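Long-range contacts in D-xylonate dehydratase (Caulobacter crescentus, PDB 5OYN), which catalyses the dehydration of D-xylonate to 2-dehydro-3-deoxy-D-arabinonate in D-xylose degradation, using a [2Fe-2S] cluster and magnesium, and also dehydrates D-gluconate: residues A[110-118]-A[578-586]; A[334-345]-A[370-381]. All coordinates share one frame; numbering follows the deposited sequence.

Contact 1: A[110-118]-A[578-586]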
loop_
_atom_site.group_PDB
_atom_site.type_symbol
_atom_site.label_atom_id
_atom_site.label_comp_id
_atom_site.label_asym_id
_atom_site.label_seq_id
_atom_site.Cartn_x
_atom_site.Cartn_y
_atom_site.Cartn_z
ATOM N N LEU A 110 -15.015 23.406 14.043
ATOM C CA LEU A 110 -15.624 23.870 12.807
ATOM C C LEU A 110 -15.915 22.723 11.852
ATOM O O LEU A 110 -16.798 22.834 10.995
ATOM C CB LEU A 110 -14.697 24.875 12.132
ATOM C CG LEU A 110 -14.812 26.294 12.661
ATOM C CD1 LEU A 110 -13.794 27.181 11.972
ATOM C CD2 LEU A 110 -16.214 26.777 12.404
ATOM N N ASP A 111 -15.186 21.622 11.976
ATOM C CA ASP A 111 -15.159 20.615 10.927
ATOM C C ASP A 111 -16.166 19.498 11.133
ATOM O O ASP A 111 -16.536 18.834 10.158
ATOM C CB ASP A 111 -13.750 20.034 10.815
ATOM C CG ASP A 111 -12.805 20.975 10.091
ATOM O OD1 ASP A 111 -13.298 21.723 9.215
ATOM O OD2 ASP A 111 -11.587 20.981 10.395
ATOM N N ARG A 112 -16.629 19.283 12.367
ATOM C CA ARG A 112 -17.522 18.163 12.616
ATOM C C ARG A 112 -18.775 18.268 11.764
ATOM O O ARG A 112 -19.207 17.284 11.153
ATOM C CB ARG A 112 -17.879 18.096 14.090
ATOM C CG ARG A 112 -18.649 16.856 14.448
ATOM C CD ARG A 112 -19.388 17.046 15.751
ATOM N NE ARG A 112 -20.652 17.729 15.519
ATOM C CZ ARG A 112 -21.327 18.394 16.447
ATOM N NH1 ARG A 112 -20.869 18.471 17.687
ATOM N NH2 ARG A 112 -22.469 18.976 16.126
ATOM N N ASN A 113 -19.351 19.465 11.680
ATOM C CA ASN A 113 -20.573 19.624 10.906
ATOM C C ASN A 113 -20.285 19.571 9.410
ATOM O O ASN A 113 -21.063 18.986 8.645
ATOM C CB ASN A 113 -21.269 20.930 11.304
ATOM C CG ASN A 113 -21.952 20.842 12.685
ATOM O OD1 ASN A 113 -22.331 19.761 13.144
ATOM N ND2 ASN A 113 -22.110 21.985 13.339
ATOM N N LEU A 114 -19.155 20.147 8.982
ATOM C CA LEU A 114 -18.764 20.090 7.574
ATOM C C LEU A 114 -18.507 18.657 7.126
ATOM O O LEU A 114 -18.910 18.256 6.032
ATOM C CB LEU A 114 -17.532 20.962 7.338
ATOM C CG LEU A 114 -16.922 20.953 5.933
ATOM C CD1 LEU A 114 -17.939 21.279 4.861
ATOM C CD2 LEU A 114 -15.741 21.912 5.856
ATOM N N SER A 115 -17.827 17.868 7.952
ATOM C CA SER A 115 -17.647 16.461 7.629
ATOM C C SER A 115 -18.990 15.740 7.614
ATOM O O SER A 115 -19.247 14.900 6.743
ATOM C CB SER A 115 -16.676 15.835 8.633
ATOM O OG SER A 115 -16.457 14.458 8.394
ATOM N N TYR A 116 -19.870 16.079 8.560
ATOM C CA TYR A 116 -21.213 15.509 8.606
ATOM C C TYR A 116 -21.932 15.672 7.270
ATOM O O TYR A 116 -22.449 14.702 6.705
ATOM C CB TYR A 116 -22.013 16.177 9.733
ATOM C CG TYR A 116 -23.515 16.007 9.604
ATOM C CD1 TYR A 116 -24.135 14.822 9.994
ATOM C CD2 TYR A 116 -24.315 17.025 9.086
ATOM C CE1 TYR A 116 -25.506 14.653 9.868
ATOM C CE2 TYR A 116 -25.693 16.862 8.949
ATOM C CZ TYR A 116 -26.278 15.676 9.344
ATOM O OH TYR A 116 -27.637 15.503 9.221
ATOM N N LEU A 117 -21.974 16.905 6.752
ATOM C CA LEU A 117 -22.668 17.180 5.497
ATOM C C LEU A 117 -22.183 16.266 4.397
ATOM O O LEU A 117 -22.980 15.621 3.710
ATOM C CB LEU A 117 -22.459 18.638 5.084
ATOM C CG LEU A 117 -23.096 19.682 6.003
ATOM C CD1 LEU A 117 -22.522 21.081 5.772
ATOM C CD2 LEU A 117 -24.607 19.656 5.825
ATOM N N GLY A 118 -20.861 16.200 4.222
ATOM C CA GLY A 118 -20.295 15.427 3.135
ATOM C C GLY A 118 -20.507 13.940 3.288
ATOM O O GLY A 118 -20.648 13.227 2.291
ATOM N N THR A 578 -27.432 22.767 22.809
ATOM C CA THR A 578 -28.047 21.780 21.930
ATOM C C THR A 578 -27.050 21.233 20.912
ATOM O O THR A 578 -27.431 20.877 19.793
ATOM C CB THR A 578 -29.268 22.360 21.208
ATOM O OG1 THR A 578 -29.031 23.739 20.870
ATOM C CG2 THR A 578 -30.543 22.220 22.075
ATOM N N GLY A 579 -25.770 21.196 21.284
ATOM C CA GLY A 579 -24.782 20.422 20.562
ATOM C C GLY A 579 -24.127 21.096 19.379
ATOM O O GLY A 579 -23.629 20.394 18.493
ATOM N N GLY A 580 -24.104 22.431 19.341
ATOM C CA GLY A 580 -23.538 23.175 18.229
ATOM C C GLY A 580 -23.790 22.538 16.877
ATOM O O GLY A 580 -22.853 22.322 16.092
ATOM N N VAL A 581 -25.054 22.194 16.622
ATOM C CA VAL A 581 -25.444 21.503 15.406
ATOM C C VAL A 581 -25.869 22.526 14.364
ATOM O O VAL A 581 -26.209 23.672 14.680
ATOM C CB VAL A 581 -26.580 20.493 15.667
ATOM C CG1 VAL A 581 -26.251 19.610 16.854
ATOM C CG2 VAL A 581 -27.892 21.224 15.887
ATOM N N LEU A 582 -25.836 22.107 13.096
ATOM C CA LEU A 582 -26.517 22.833 12.029
ATOM C C LEU A 582 -28.012 22.703 12.281
ATOM O O LEU A 582 -28.607 21.649 12.038
ATOM C CB LEU A 582 -26.130 22.277 10.670
ATOM C CG LEU A 582 -24.666 22.510 10.314
ATOM C CD1 LEU A 582 -24.384 22.105 8.860
ATOM C CD2 LEU A 582 -24.317 23.965 10.562
ATOM N N GLU A 583 -28.618 23.784 12.790
ATOM C CA GLU A 583 -29.972 23.705 13.328
ATOM C C GLU A 583 -30.985 23.308 12.253
ATOM O O GLU A 583 -31.908 22.525 12.516
ATOM C CB GLU A 583 -30.337 25.038 13.975
ATOM C CG GLU A 583 -31.630 24.999 14.755
ATOM C CD GLU A 583 -31.459 24.459 16.161
ATOM O OE1 GLU A 583 -30.866 25.164 17.008
ATOM O OE2 GLU A 583 -31.921 23.327 16.422
ATOM N N PHE A 584 -30.813 23.810 11.026
ATOM C CA PHE A 584 -31.697 23.392 9.944
ATOM C C PHE A 584 -31.599 21.893 9.673
ATOM O O PHE A 584 -32.551 21.294 9.160
ATOM C CB PHE A 584 -31.367 24.166 8.672
ATOM C CG PHE A 584 -30.204 23.602 7.912
ATOM C CD1 PHE A 584 -28.918 24.066 8.149
ATOM C CD2 PHE A 584 -30.388 22.602 6.965
ATOM C CE1 PHE A 584 -27.836 23.555 7.457
ATOM C CE2 PHE A 584 -29.305 22.078 6.268
ATOM C CZ PHE A 584 -28.027 22.554 6.518
ATOM N N ALA A 585 -30.454 21.277 9.983
ATOM C CA ALA A 585 -30.173 19.929 9.500
ATOM C C ALA A 585 -30.850 18.846 10.326
ATOM O O ALA A 585 -31.108 17.754 9.805
ATOM C CB ALA A 585 -28.664 19.683 9.470
ATOM N N VAL A 586 -31.130 19.117 11.606
ATOM C CA VAL A 586 -31.759 18.120 12.474
ATOM C C VAL A 586 -33.090 17.659 11.900
ATOM O O VAL A 586 -33.470 16.487 12.039
ATOM C CB VAL A 586 -31.938 18.704 13.888
ATOM C CG1 VAL A 586 -32.413 17.633 14.849
ATOM C CG2 VAL A 586 -30.645 19.343 14.358
#
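L582, N113 and R112 carry about half of this buried contact, in which helix 109-125 meets a glycine turn and the short helical end close to the C-terminus. The L582 side chain reaches toward the helix and slides past that of N113 in the opposite direction, bringing L582 CG to 3.9 Å from N113 CB. The L582 and L117 side chains cross at about a right angle, with 3.7 Å between L582 CD1 and L117 CD1. One turn on from N113, the Y116 ring brings CE2 to 4.1 Å from A585 CB, while its hydroxyl is hydrogen-bonded to T150.

The polar half lies at G579 and G580, both at positive phi. With CG beside the backbone N (chi1 -74°), the N113 amide swings across to the turn, and ND2 donates to G580 O at 2.9 Å, a bond lying in the planes of both groups. R112 NH2 donates to G579 O at 3.0 Å, almost in line with the carbonyl and within the guanidinium plane. The same NH2 also bonds N113 OD1 at 3.1 Å, so the amide is gripped at both ends and its flip is fixed. A leucine in place of N113 would probably leave G580 O without this donor and R112 NH2 without its bond to OD1.

R112 NH1 is further bonded to H292, and the R112 side chain lies about 10 Å from the magnesium ion. Two buried carbonyls are thus satisfied by side chains of one helix, which ties the glycine turn to an element near the metal site.

Contact 2: A[334-345]-A[370-381]; sequences RAGGAPAVLWEL and RETSDREVIFPY
A Schellman motif at G336 ends helix 329-335, and the loop 370-381 wraps round this break and the following helix 337-347. A335 O, near the end of the first helix, takes two bonds from the loop, from T372 OG1 at 2.8 Å and from S373 N at 3.2 Å. T372 OG1 in turn accepts from D374 N, forming an ST turn, and D374 OD1 accepts from E376 N in an Asx turn. Beside it, I378 CD1 fits between A335 CB and A340 CB, 3.7 Å from each.

Against the second helix, E371 of the loop lies over one face of the W343 indole, its CG 3.6 Å from the six-membered ring centroid in a CH-pi contact, with carboxylate and ring planes nearly parallel. The E344 chain is bent at chi2 (60°). E344 OE1 meets R375 NH1 at 3.1 Å in a salt bridge, the guanidinium standing at 90° to the carboxylate, while E344 OE2 accepts from Y381 N at 2.9 Å; both donors approach from out of the carboxylate plane. R375 NH2 completes the network with E371 OE2 at 2.7 Å, and T372 CG2 and P380 CB cover the two guanidinium faces. A water joins E344 OE1 and T372 N. The result is an irregular loop fastened across a glycine-broken helix pair, with Schellman, ST and Asx turns together.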
loop_
_atom_site.group_PDB
_atom_site.type_symbol
_atom_site.label_atom_id
_atom_site.label_comp_id
_atom_site.label_asym_id
_atom_site.label_seq_id
_atom_site.Cartn_x
_atom_site.Cartn_y
_atom_site.Cartn_z
ATOM N N ARG A 334 -6.232 -3.110 29.279
ATOM C CA ARG A 334 -5.854 -4.372 29.909
ATOM C C ARG A 334 -6.732 -4.684 31.116
ATOM O O ARG A 334 -6.957 -5.859 31.428
ATOM C CB ARG A 334 -4.390 -4.314 30.328
ATOM C CG ARG A 334 -3.731 -5.646 30.583
ATOM C CD ARG A 334 -2.312 -5.646 29.977
ATOM N NE ARG A 334 -1.408 -4.734 30.672
ATOM C CZ ARG A 334 -0.637 -3.842 30.059
ATOM N NH1 ARG A 334 -0.667 -3.749 28.738
ATOM N NH2 ARG A 334 0.152 -3.038 30.768
ATOM N N ALA A 335 -7.219 -3.648 31.816
ATOM C CA ALA A 335 -8.165 -3.823 32.916
ATOM C C ALA A 335 -9.565 -4.214 32.453
ATOM O O ALA A 335 -10.372 -4.648 33.282
ATOM C CB ALA A 335 -8.247 -2.543 33.740
ATOM N N GLY A 336 -9.875 -4.063 31.165
ATOM C CA GLY A 336 -11.154 -4.493 30.638
ATOM C C GLY A 336 -11.872 -3.390 29.897
ATOM O O GLY A 336 -12.974 -3.593 29.377
ATOM N N GLY A 337 -11.262 -2.211 29.868
ATOM C CA GLY A 337 -11.752 -1.054 29.140
ATOM C C GLY A 337 -13.212 -0.746 29.400
ATOM O O GLY A 337 -13.733 -0.939 30.503
ATOM N N ALA A 338 -13.886 -0.258 28.362
ATOM C CA ALA A 338 -15.267 0.196 28.530
ATOM C C ALA A 338 -16.202 -0.894 29.033
ATOM O O ALA A 338 -16.987 -0.614 29.956
ATOM C CB ALA A 338 -15.789 0.804 27.227
ATOM N N PRO A 339 -16.189 -2.129 28.503
ATOM C CA PRO A 339 -17.122 -3.135 29.037
ATOM C C PRO A 339 -16.976 -3.333 30.529
ATOM O O PRO A 339 -17.979 -3.548 31.215
ATOM C CB PRO A 339 -16.761 -4.406 28.257
ATOM C CG PRO A 339 -16.110 -3.928 27.052
ATOM C CD PRO A 339 -15.358 -2.699 27.433
ATOM N N ALA A 340 -15.756 -3.248 31.060
ATOM C CA ALA A 340 -15.576 -3.406 32.501
ATOM C C ALA A 340 -16.235 -2.259 33.264
ATOM O O ALA A 340 -16.820 -2.469 34.331
ATOM C CB ALA A 340 -14.087 -3.521 32.848
ATOM N N VAL A 341 -16.169 -1.046 32.721
ATOM C CA VAL A 341 -16.802 0.091 33.372
ATOM C C VAL A 341 -18.315 -0.057 33.313
ATOM O O VAL A 341 -19.017 0.121 34.318
ATOM C CB VAL A 341 -16.327 1.404 32.724
ATOM C CG1 VAL A 341 -16.835 2.598 33.503
ATOM C CG2 VAL A 341 -14.792 1.432 32.627
ATOM N N LEU A 342 -18.833 -0.420 32.136
ATOM C CA LEU A 342 -20.267 -0.634 31.974
ATOM C C LEU A 342 -20.773 -1.735 32.900
ATOM O O LEU A 342 -21.900 -1.665 33.400
ATOM C CB LEU A 342 -20.580 -0.965 30.512
ATOM C CG LEU A 342 -20.453 0.247 29.587
ATOM C CD1 LEU A 342 -20.613 -0.152 28.147
ATOM C CD2 LEU A 342 -21.440 1.369 29.958
ATOM N N TRP A 343 -19.958 -2.766 33.129
ATOM C CA TRP A 343 -20.372 -3.851 34.010
ATOM C C TRP A 343 -20.608 -3.333 35.417
ATOM O O TRP A 343 -21.659 -3.581 36.019
ATOM C CB TRP A 343 -19.308 -4.940 34.003
ATOM C CG TRP A 343 -19.601 -6.150 34.842
ATOM C CD1 TRP A 343 -20.155 -7.330 34.422
ATOM C CD2 TRP A 343 -19.301 -6.322 36.232
ATOM N NE1 TRP A 343 -20.229 -8.219 35.471
ATOM C CE2 TRP A 343 -19.713 -7.621 36.593
ATOM C CE3 TRP A 343 -18.738 -5.499 37.211
ATOM C CZ2 TRP A 343 -19.578 -8.113 37.891
ATOM C CZ3 TRP A 343 -18.609 -5.989 38.496
ATOM C CH2 TRP A 343 -19.023 -7.285 38.822
ATOM N N GLU A 344 -19.619 -2.612 35.950
ATOM C CA GLU A 344 -19.735 -1.933 37.234
ATOM C C GLU A 344 -21.066 -1.197 37.335
ATOM O O GLU A 344 -21.826 -1.393 38.288
ATOM C CB GLU A 344 -18.549 -0.975 37.390
ATOM C CG GLU A 344 -17.994 -0.797 38.784
ATOM C CD GLU A 344 -17.478 -2.080 39.427
ATOM O OE1 GLU A 344 -16.826 -2.894 38.748
ATOM O OE2 GLU A 344 -17.722 -2.266 40.642
ATOM N N LEU A 345 -21.385 -0.384 36.328
ATOM C CA LEU A 345 -22.630 0.379 36.352
ATOM C C LEU A 345 -23.844 -0.544 36.318
ATOM O O LEU A 345 -24.768 -0.407 37.134
ATOM C CB LEU A 345 -22.665 1.363 35.182
ATOM C CG LEU A 345 -21.796 2.605 35.374
ATOM C CD1 LEU A 345 -21.534 3.285 34.047
ATOM C CD2 LEU A 345 -22.421 3.583 36.385
ATOM N N ARG A 370 -17.716 -9.352 32.122
ATOM C CA ARG A 370 -16.828 -8.218 31.910
ATOM C C ARG A 370 -16.358 -7.551 33.200
ATOM O O ARG A 370 -15.932 -6.391 33.156
ATOM C CB ARG A 370 -17.507 -7.171 31.021
ATOM C CG ARG A 370 -17.696 -7.593 29.558
ATOM C CD ARG A 370 -16.612 -8.525 29.081
ATOM N NE ARG A 370 -16.815 -8.866 27.677
ATOM C CZ ARG A 370 -15.975 -8.550 26.688
ATOM N NH1 ARG A 370 -14.857 -7.876 26.940
ATOM N NH2 ARG A 370 -16.268 -8.897 25.443
ATOM N N GLU A 371 -16.420 -8.222 34.344
ATOM C CA GLU A 371 -15.838 -7.595 35.524
ATOM C C GLU A 371 -14.347 -7.378 35.296
ATOM O O GLU A 371 -13.659 -8.226 34.719
ATOM C CB GLU A 371 -16.062 -8.426 36.793
ATOM C CG GLU A 371 -15.722 -7.621 38.063
ATOM C CD GLU A 371 -15.669 -8.450 39.349
ATOM O OE1 GLU A 371 -16.212 -9.589 39.376
ATOM O OE2 GLU A 371 -15.063 -7.946 40.336
ATOM N N THR A 372 -13.854 -6.228 35.740
ATOM C CA THR A 372 -12.467 -5.865 35.502
ATOM C C THR A 372 -11.513 -6.879 36.110
ATOM O O THR A 372 -11.866 -7.671 36.989
ATOM C CB THR A 372 -12.143 -4.503 36.095
ATOM O OG1 THR A 372 -10.722 -4.323 36.079
ATOM C CG2 THR A 372 -12.633 -4.447 37.526
ATOM N N SER A 373 -10.274 -6.816 35.638
ATOM C CA SER A 373 -9.197 -7.677 36.096
ATOM C C SER A 373 -8.101 -6.906 36.808
ATOM O O SER A 373 -7.166 -7.525 37.325
ATOM C CB SER A 373 -8.591 -8.440 34.916
ATOM O OG SER A 373 -8.541 -7.627 33.746
ATOM N N ASP A 374 -8.184 -5.575 36.851
ATOM C CA ASP A 374 -7.168 -4.743 37.496
ATOM C C ASP A 374 -7.871 -3.725 38.391
ATOM O O ASP A 374 -8.262 -2.643 37.940
ATOM C CB ASP A 374 -6.290 -4.069 36.457
ATOM C CG ASP A 374 -4.937 -3.675 37.005
ATOM O OD1 ASP A 374 -4.834 -3.472 38.237
ATOM O OD2 ASP A 374 -3.972 -3.575 36.202
ATOM N N ARG A 375 -8.016 -4.054 39.676
ATOM C CA ARG A 375 -8.684 -3.099 40.552
ATOM C C ARG A 375 -7.811 -1.890 40.878
ATOM O O ARG A 375 -8.294 -0.972 41.554
ATOM C CB ARG A 375 -9.149 -3.801 41.829
ATOM C CG ARG A 375 -10.374 -4.714 41.647
ATOM C CD ARG A 375 -11.682 -3.923 41.467
ATOM N NE ARG A 375 -12.836 -4.789 41.191
ATOM C CZ ARG A 375 -13.979 -4.370 40.637
ATOM N NH1 ARG A 375 -14.138 -3.095 40.288
ATOM N NH2 ARG A 375 -14.963 -5.231 40.418
ATOM N N GLU A 376 -6.555 -1.860 40.411
ATOM C CA GLU A 376 -5.722 -0.660 40.499
ATOM C C GLU A 376 -6.170 0.401 39.503
ATOM O O GLU A 376 -5.824 1.583 39.650
ATOM C CB GLU A 376 -4.248 -1.013 40.226
ATOM C CG GLU A 376 -3.285 -0.996 41.438
ATOM C CD GLU A 376 -1.900 -1.665 41.152
ATOM O OE1 GLU A 376 -1.479 -1.777 39.966
ATOM O OE2 GLU A 376 -1.227 -2.084 42.127
ATOM N N VAL A 377 -6.942 -0.001 38.500
ATOM C CA VAL A 377 -7.216 0.812 37.326
ATOM C C VAL A 377 -8.699 1.113 37.208
ATOM O O VAL A 377 -9.098 2.254 36.946
ATOM C CB VAL A 377 -6.695 0.124 36.035
ATOM C CG1 VAL A 377 -6.877 1.020 34.821
ATOM C CG2 VAL A 377 -5.260 -0.294 36.213
ATOM N N ILE A 378 -9.533 0.096 37.375
ATOM C CA ILE A 378 -10.979 0.259 37.375
ATOM C C ILE A 378 -11.472 -0.088 38.775
ATOM O O ILE A 378 -11.535 -1.263 39.157
ATOM C CB ILE A 378 -11.647 -0.598 36.304
ATOM C CG1 ILE A 378 -11.158 -0.130 34.930
ATOM C CG2 ILE A 378 -13.154 -0.506 36.452
ATOM C CD1 ILE A 378 -11.617 -1.001 33.782
ATOM N N PHE A 379 -11.814 0.942 39.547
ATOM C CA PHE A 379 -12.196 0.766 40.940
ATOM C C PHE A 379 -13.605 0.198 41.069
ATOM O O PHE A 379 -14.443 0.357 40.165
ATOM C CB PHE A 379 -12.099 2.092 41.680
ATOM C CG PHE A 379 -10.706 2.439 42.101
ATOM C CD1 PHE A 379 -9.617 2.086 41.308
ATOM C CD2 PHE A 379 -10.478 3.113 43.282
ATOM C CE1 PHE A 379 -8.325 2.408 41.694
ATOM C CE2 PHE A 379 -9.198 3.435 43.677
ATOM C CZ PHE A 379 -8.117 3.080 42.881
ATOM N N PRO A 380 -13.885 -0.489 42.181
ATOM C CA PRO A 380 -15.257 -0.953 42.431
ATOM C C PRO A 380 -16.164 0.226 42.731
ATOM O O PRO A 380 -15.746 1.219 43.331
ATOM C CB PRO A 380 -15.111 -1.891 43.636
ATOM C CG PRO A 380 -13.877 -1.437 44.322
ATOM C CD PRO A 380 -12.968 -0.853 43.275
ATOM N N TYR A 381 -17.405 0.121 42.255
ATOM C CA TYR A 381 -18.376 1.201 42.399
ATOM C C TYR A 381 -18.477 1.699 43.839
ATOM O O TYR A 381 -18.529 2.909 44.082
ATOM C CB TYR A 381 -19.743 0.720 41.911
ATOM C CG TYR A 381 -20.755 1.819 41.691
ATOM C CD1 TYR A 381 -21.411 2.418 42.763
ATOM C CD2 TYR A 381 -21.074 2.245 40.410
ATOM C CE1 TYR A 381 -22.344 3.421 42.562
ATOM C CE2 TYR A 381 -22.005 3.243 40.202
ATOM C CZ TYR A 381 -22.637 3.826 41.280
ATOM O OH TYR A 381 -23.566 4.819 41.067
HETATM O O HOH W 1 -15.612 -3.614 36.158
#

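The two contacts lie on opposite sides of the chain's centre, with centres about 34 Å apart and no touch between them, and they share no helix. Contact 1 is wholly buried, joins parts of the chain 460 residues apart and runs close to the magnesium site. Contact 2 is partly buried, local in sequence and away from the annotated sites. Their chemistry differs accordingly: 110-118 with 578-586 uses neutral or cationic side-chain donors on backbone carbonyls beside a small leucine patch, whereas 334-345 with 370-381 adds a salt-bridge network and a water between E344 OE1 and T372 N. Each also borders a different neighbouring subunit, contact 1 through apolar packing, contact 2 through D374 and R334.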